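Local coordinates for GCN5 like acetylase + bromodomain (Cryptosporidium parvum, PDB 4LDF), which is a GCN5-like protein, probably a histone H3 acetyltransferase, represented here by its bromodomain, a module that in its family reads acetylated lysines, at residues H28-P33 against A99-A104; E48-P53 against F82-F87. One frame throughout, in Å; residues are numbered along the deposited sequence.

Contact 1 of 2, residues H28-P33 against A99-A104; sequences HENAWP and ANQLEA
Ala31 and Leu102 bring the backbones closest, 7.1 Å between their CA atoms, where segment 28-33, in the loop after helix 14-27, lies beside helix 93-110. The buried Leu102 side chain carries the apolar part, and its two methyl groups divide the work. CD2 sits over one face of the His28 imidazole, a CH-pi contact 3.6 Å from the ring centroid and 22° off the normal, and also meets Ala31 CB at 4.2 Å. CD1 instead lies against the backbone, 3.4 Å from Asn30 O. Within the loop, Asn30 N donates to His28 ND1 (3.1 Å) in the ring plane, which helps to fix the imidazole's rotation and, if the ring is neutral, would favour a proton on NE2. A chi1 of -166° carries the His28 ring away from its own N and over toward the helix, where Phe105 packs edge-to-face with it. Toward the solvent side, the extended Gln101 side chain meets Asn30 almost at right angles. Asn30 ND2 donates to Gln101 OE1 at 2.8 Å, a nearly straight bond (168°) that lies in the carbonyl plane, on a lone pair. Apolar packing inside and one amide pair outside thus fasten the loop to the last helix; the segment runs into Trp32-Pro33-Phe34, which matches the WPF shelf of bromodomains, beside the acetyl-lysine pocket in that family.

Contact 2 of 2, residues E48-P53 against F82-F87; sequences EIIKEP and FDNCRF
The Phe87 ring is met at its edge, close to its own plane, by Ile49 CG2, which comes within 3.5 Å of CE2, while Ile50 CD1 comes to the ring obliquely, 3.8 Å from CD2. The Asn84 amide is the second flat group, and its polar ends are used in different ways. At one end ND2, with its partner near the amide plane, donates to Glu52 O at 2.8 Å; seen from the acceptor, this donor stands 38° above the carbonyl plane and so misses the lone pairs. At the other end OD1 accepts from a water (2.7 Å) that in turn accepts from Glu52 N, so the side chain reads both backbone polar groups of Glu52. Ile50 CG2 packs against the amide, 3.4 Å from ND2, and Ile50 CD1 lies on the helix backbone, 3.3 Å from Asn84 O. Phe87, with chi1 at -178°, extends its ring opposite the backbone N, toward the isoleucines. Glu52 O takes a second hydrogen bond from Arg80, one turn earlier on helix 71-88. Segment 48-53 is a later part of the ZA loop of the bromodomain fold, here packed on the third long helix. The loop after the short, weakly bonded helix 46-49 is thereby joined to helix 71-88; Tyr46 of the short helix touches Asn84, and helix 93-110 packs against Phe82, Cys85 and Arg86.

Overall arrangement
From the N terminus, helix 14-27 leads into 28-33, the first half of contact 1; the chain then runs through helix 46-49 to 48-53, the first half of contact 2. After helix 56-64, residues 82-87 on helix 71-88 close contact 2, and only then does helix 93-110 close contact 1 around it. The centres lie about 16 Å apart, yet the two helices join them: Glu103 OE2 forms a salt bridge with Arg86 NH2 (2.8 Å). Both ends of the long connection between helices 14-27 and 56-64 are thus tied to the last two helices of the bromodomain, with contact 2 nested inside the loop that contact 1 closes.

Contact 1 of 2, residues H28-P33 against A99-A104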
loop_
_atom_site.group_PDB
_atom_site.type_symbol
_atom_site.label_atom_id
_atom_site.label_comp_id
_atom_site.label_asym_id
_atom_site.label_seq_id
_atom_site.Cartn_x
_atom_site.Cartn_y
_atom_site.Cartn_z
ATOM N N HIS A 28 -8.145 2.688 -7.796
ATOM C CA HIS A 28 -8.013 1.697 -8.871
ATOM C C HIS A 28 -8.960 0.541 -8.513
ATOM O O HIS A 28 -8.932 0.067 -7.382
ATOM C CB HIS A 28 -6.575 1.156 -8.971
ATOM C CG HIS A 28 -6.315 0.402 -10.240
ATOM N ND1 HIS A 28 -6.904 -0.826 -10.490
ATOM C CD2 HIS A 28 -5.484 0.702 -11.265
ATOM C CE1 HIS A 28 -6.445 -1.212 -11.664
ATOM N NE2 HIS A 28 -5.572 -0.333 -12.161
ATOM N N GLU A 29 -9.806 0.109 -9.459
ATOM C CA GLU A 29 -10.782 -0.977 -9.229
ATOM C C GLU A 29 -10.195 -2.258 -8.585
ATOM O O GLU A 29 -10.862 -2.848 -7.746
ATOM C CB GLU A 29 -11.566 -1.301 -10.514
ATOM C CG GLU A 29 -10.763 -1.977 -11.615
ATOM C CD GLU A 29 -11.535 -2.501 -12.813
ATOM O OE1 GLU A 29 -10.960 -3.315 -13.565
ATOM O OE2 GLU A 29 -12.705 -2.102 -13.007
ATOM N N ASN A 30 -8.948 -2.642 -8.949
ATOM C CA ASN A 30 -8.233 -3.832 -8.453
ATOM C C ASN A 30 -7.461 -3.638 -7.150
ATOM O O ASN A 30 -6.789 -4.563 -6.689
ATOM C CB ASN A 30 -7.347 -4.443 -9.552
ATOM C CG ASN A 30 -8.160 -4.938 -10.719
ATOM O OD1 ASN A 30 -9.344 -5.275 -10.588
ATOM N ND2 ASN A 30 -7.571 -4.953 -11.894
ATOM N N ALA A 31 -7.594 -2.461 -6.543
ATOM C CA ALA A 31 -6.969 -2.125 -5.265
ATOM C C ALA A 31 -7.792 -2.619 -4.085
ATOM O O ALA A 31 -7.309 -2.592 -2.944
ATOM C CB ALA A 31 -6.773 -0.625 -5.170
ATOM N N TRP A 32 -9.027 -3.071 -4.349
ATOM C CA TRP A 32 -9.931 -3.554 -3.315
ATOM C C TRP A 32 -9.324 -4.548 -2.276
ATOM O O TRP A 32 -9.597 -4.333 -1.095
ATOM C CB TRP A 32 -11.290 -3.987 -3.879
ATOM C CG TRP A 32 -11.278 -5.291 -4.617
ATOM C CD1 TRP A 32 -11.170 -5.475 -5.966
ATOM C CD2 TRP A 32 -11.335 -6.602 -4.031
ATOM N NE1 TRP A 32 -11.173 -6.822 -6.259
ATOM C CE2 TRP A 32 -11.227 -7.537 -5.085
ATOM C CE3 TRP A 32 -11.513 -7.079 -2.716
ATOM C CZ2 TRP A 32 -11.255 -8.922 -4.862
ATOM C CZ3 TRP A 32 -11.500 -8.448 -2.493
ATOM C CH2 TRP A 32 -11.387 -9.354 -3.559
ATOM N N PRO A 33 -8.467 -5.560 -2.622
ATOM C CA PRO A 33 -7.926 -6.448 -1.569
ATOM C C PRO A 33 -6.885 -5.790 -0.666
ATOM O O PRO A 33 -6.404 -6.437 0.275
ATOM C CB PRO A 33 -7.249 -7.580 -2.371
ATOM C CG PRO A 33 -7.677 -7.434 -3.747
ATOM C CD PRO A 33 -7.988 -6.001 -3.950
ATOM N N ALA A 99 -1.413 -7.201 -7.501
ATOM C CA ALA A 99 -0.211 -6.664 -6.860
ATOM C C ALA A 99 0.814 -6.138 -7.859
ATOM O O ALA A 99 1.363 -5.062 -7.624
ATOM C CB ALA A 99 0.431 -7.706 -5.953
ATOM N N ASN A 100 1.086 -6.901 -8.950
ATOM C CA ASN A 100 2.028 -6.572 -10.031
ATOM C C ASN A 100 1.500 -5.381 -10.854
ATOM O O ASN A 100 2.233 -4.423 -11.106
ATOM C CB ASN A 100 2.258 -7.819 -10.940
ATOM C CG ASN A 100 3.137 -8.893 -10.323
ATOM O OD1 ASN A 100 3.782 -8.687 -9.310
ATOM N ND2 ASN A 100 3.221 -10.049 -10.942
ATOM N N GLN A 101 0.206 -5.435 -11.214
ATOM C CA GLN A 101 -0.494 -4.389 -11.956
ATOM C C GLN A 101 -0.491 -3.076 -11.184
ATOM O O GLN A 101 -0.097 -2.060 -11.745
ATOM C CB GLN A 101 -1.937 -4.825 -12.279
ATOM C CG GLN A 101 -2.728 -3.744 -13.021
ATOM C CD GLN A 101 -4.189 -4.047 -13.138
ATOM O OE1 GLN A 101 -4.823 -4.540 -12.206
ATOM N NE2 GLN A 101 -4.767 -3.689 -14.274
ATOM N N LEU A 102 -0.845 -3.109 -9.880
ATOM C CA LEU A 102 -0.943 -1.893 -9.080
ATOM C C LEU A 102 0.388 -1.277 -8.742
ATOM O O LEU A 102 0.464 -0.065 -8.660
ATOM C CB LEU A 102 -1.802 -2.079 -7.822
ATOM C CG LEU A 102 -3.218 -2.642 -7.987
ATOM C CD1 LEU A 102 -3.679 -3.272 -6.724
ATOM C CD2 LEU A 102 -4.182 -1.596 -8.395
ATOM N N GLU A 103 1.428 -2.098 -8.514
ATOM C CA GLU A 103 2.766 -1.589 -8.200
ATOM C C GLU A 103 3.320 -0.837 -9.400
ATOM O O GLU A 103 3.805 0.281 -9.238
ATOM C CB GLU A 103 3.698 -2.734 -7.770
ATOM C CG GLU A 103 4.986 -2.246 -7.133
ATOM C CD GLU A 103 5.950 -3.341 -6.730
ATOM O OE1 GLU A 103 7.166 -3.187 -6.973
ATOM O OE2 GLU A 103 5.478 -4.392 -6.252
ATOM N N ALA A 104 3.165 -1.410 -10.615
ATOM C CA ALA A 104 3.593 -0.793 -11.869
ATOM C C ALA A 104 2.790 0.478 -12.126
ATOM O O ALA A 104 3.355 1.464 -12.588
ATOM C CB ALA A 104 3.403 -1.769 -13.026
#

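Contact 2 of 2, residues E48-P53 against F82-F87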
loop_
_atom_site.group_PDB
_atom_site.type_symbol
_atom_site.label_atom_id
_atom_site.label_comp_id
_atom_site.label_asym_id
_atom_site.label_seq_id
_atom_site.Cartn_x
_atom_site.Cartn_y
_atom_site.Cartn_z
ATOM N N GLU A 48 -0.355 -15.648 10.536
ATOM C CA GLU A 48 0.581 -16.709 10.937
ATOM C C GLU A 48 1.744 -16.678 9.939
ATOM O O GLU A 48 2.842 -17.119 10.244
ATOM C CB GLU A 48 -0.090 -18.107 10.851
ATOM C CG GLU A 48 -1.218 -18.374 11.834
ATOM C CD GLU A 48 -0.856 -18.261 13.303
ATOM O OE1 GLU A 48 -1.656 -17.641 14.040
ATOM O OE2 GLU A 48 0.230 -18.744 13.711
ATOM N N ILE A 49 1.461 -16.200 8.725
ATOM C CA ILE A 49 2.387 -16.119 7.602
ATOM C C ILE A 49 2.992 -14.719 7.479
ATOM O O ILE A 49 4.203 -14.589 7.294
ATOM C CB ILE A 49 1.651 -16.542 6.271
ATOM C CG1 ILE A 49 0.882 -17.897 6.369
ATOM C CG2 ILE A 49 2.583 -16.502 5.072
ATOM C CD1 ILE A 49 1.649 -19.122 6.974
ATOM N N ILE A 50 2.142 -13.677 7.526
ATOM C CA ILE A 50 2.587 -12.288 7.336
ATOM C C ILE A 50 2.780 -11.624 8.694
ATOM O O ILE A 50 1.806 -11.332 9.394
ATOM C CB ILE A 50 1.627 -11.527 6.372
ATOM C CG1 ILE A 50 1.452 -12.245 4.979
ATOM C CG2 ILE A 50 2.000 -10.074 6.225
ATOM C CD1 ILE A 50 2.734 -12.441 4.079
ATOM N N LYS A 51 4.053 -11.412 9.068
ATOM C CA LYS A 51 4.435 -10.875 10.373
ATOM C C LYS A 51 4.595 -9.367 10.448
ATOM O O LYS A 51 4.660 -8.813 11.549
ATOM C CB LYS A 51 5.642 -11.630 10.966
ATOM C CG LYS A 51 5.300 -13.052 11.411
ATOM C CD LYS A 51 5.805 -14.066 10.377
ATOM C CE LYS A 51 5.653 -15.513 10.780
ATOM N NZ LYS A 51 5.542 -16.393 9.581
ATOM N N GLU A 52 4.608 -8.701 9.281
ATOM C CA GLU A 52 4.687 -7.244 9.159
ATOM C C GLU A 52 3.583 -6.825 8.174
ATOM O O GLU A 52 3.879 -6.386 7.054
ATOM C CB GLU A 52 6.095 -6.804 8.685
ATOM C CG GLU A 52 7.196 -7.005 9.718
ATOM C CD GLU A 52 8.636 -6.944 9.230
ATOM O OE1 GLU A 52 8.972 -6.063 8.404
ATOM O OE2 GLU A 52 9.446 -7.760 9.725
ATOM N N PRO A 53 2.287 -7.022 8.525
ATOM C CA PRO A 53 1.233 -6.631 7.583
ATOM C C PRO A 53 1.090 -5.114 7.485
ATOM O O PRO A 53 1.522 -4.376 8.379
ATOM C CB PRO A 53 -0.026 -7.280 8.175
ATOM C CG PRO A 53 0.220 -7.310 9.625
ATOM C CD PRO A 53 1.704 -7.526 9.792
ATOM N N PHE A 82 2.822 -4.935 -1.318
ATOM C CA PHE A 82 2.777 -5.785 -2.526
ATOM C C PHE A 82 3.542 -7.113 -2.351
ATOM O O PHE A 82 3.064 -8.172 -2.784
ATOM C CB PHE A 82 3.246 -5.000 -3.750
ATOM C CG PHE A 82 2.327 -3.852 -4.112
ATOM C CD1 PHE A 82 1.010 -4.091 -4.507
ATOM C CD2 PHE A 82 2.795 -2.542 -4.125
ATOM C CE1 PHE A 82 0.161 -3.032 -4.849
ATOM C CE2 PHE A 82 1.962 -1.491 -4.514
ATOM C CZ PHE A 82 0.653 -1.742 -4.876
ATOM N N ASP A 83 4.681 -7.053 -1.635
ATOM C CA ASP A 83 5.514 -8.204 -1.319
ATOM C C ASP A 83 4.778 -9.214 -0.435
ATOM O O ASP A 83 4.820 -10.408 -0.737
ATOM C CB ASP A 83 6.858 -7.769 -0.698
ATOM C CG ASP A 83 7.872 -7.232 -1.701
ATOM O OD1 ASP A 83 7.710 -7.491 -2.920
ATOM O OD2 ASP A 83 8.846 -6.591 -1.270
ATOM N N ASN A 84 4.071 -8.731 0.608
ATOM C CA ASN A 84 3.244 -9.532 1.537
ATOM C C ASN A 84 2.186 -10.300 0.771
ATOM O O ASN A 84 2.041 -11.493 1.001
ATOM C CB ASN A 84 2.551 -8.645 2.595
ATOM C CG ASN A 84 3.446 -8.146 3.697
ATOM O OD1 ASN A 84 4.583 -8.582 3.850
ATOM N ND2 ASN A 84 2.933 -7.240 4.515
ATOM N N CYS A 85 1.469 -9.620 -0.156
ATOM C CA CYS A 85 0.416 -10.222 -0.971
ATOM C C CYS A 85 0.953 -11.401 -1.752
ATOM O O CYS A 85 0.399 -12.512 -1.652
ATOM C CB CYS A 85 -0.229 -9.192 -1.897
ATOM S SG CYS A 85 -1.663 -9.827 -2.820
ATOM N N ARG A 86 2.075 -11.161 -2.492
ATOM C CA ARG A 86 2.765 -12.141 -3.337
ATOM C C ARG A 86 3.375 -13.273 -2.528
ATOM O O ARG A 86 3.362 -14.403 -2.997
ATOM C CB ARG A 86 3.779 -11.465 -4.274
ATOM C CG ARG A 86 3.100 -10.641 -5.411
ATOM C CD ARG A 86 4.093 -10.100 -6.427
ATOM N NE ARG A 86 4.994 -9.125 -5.807
ATOM C CZ ARG A 86 4.969 -7.814 -6.017
ATOM N NH1 ARG A 86 4.129 -7.288 -6.912
ATOM N NH2 ARG A 86 5.796 -7.018 -5.356
ATOM N N PHE A 87 3.866 -12.994 -1.290
ATOM C CA PHE A 87 4.414 -14.043 -0.426
ATOM C C PHE A 87 3.269 -14.948 0.057
ATOM O O PHE A 87 3.350 -16.166 -0.114
ATOM C CB PHE A 87 5.176 -13.440 0.759
ATOM C CG PHE A 87 5.825 -14.448 1.678
ATOM C CD1 PHE A 87 7.176 -14.743 1.567
ATOM C CD2 PHE A 87 5.098 -15.052 2.706
ATOM C CE1 PHE A 87 7.783 -15.658 2.445
ATOM C CE2 PHE A 87 5.703 -15.974 3.568
ATOM C CZ PHE A 87 7.042 -16.256 3.439
HETATM O O HOH W 1 5.508 -9.109 6.320
#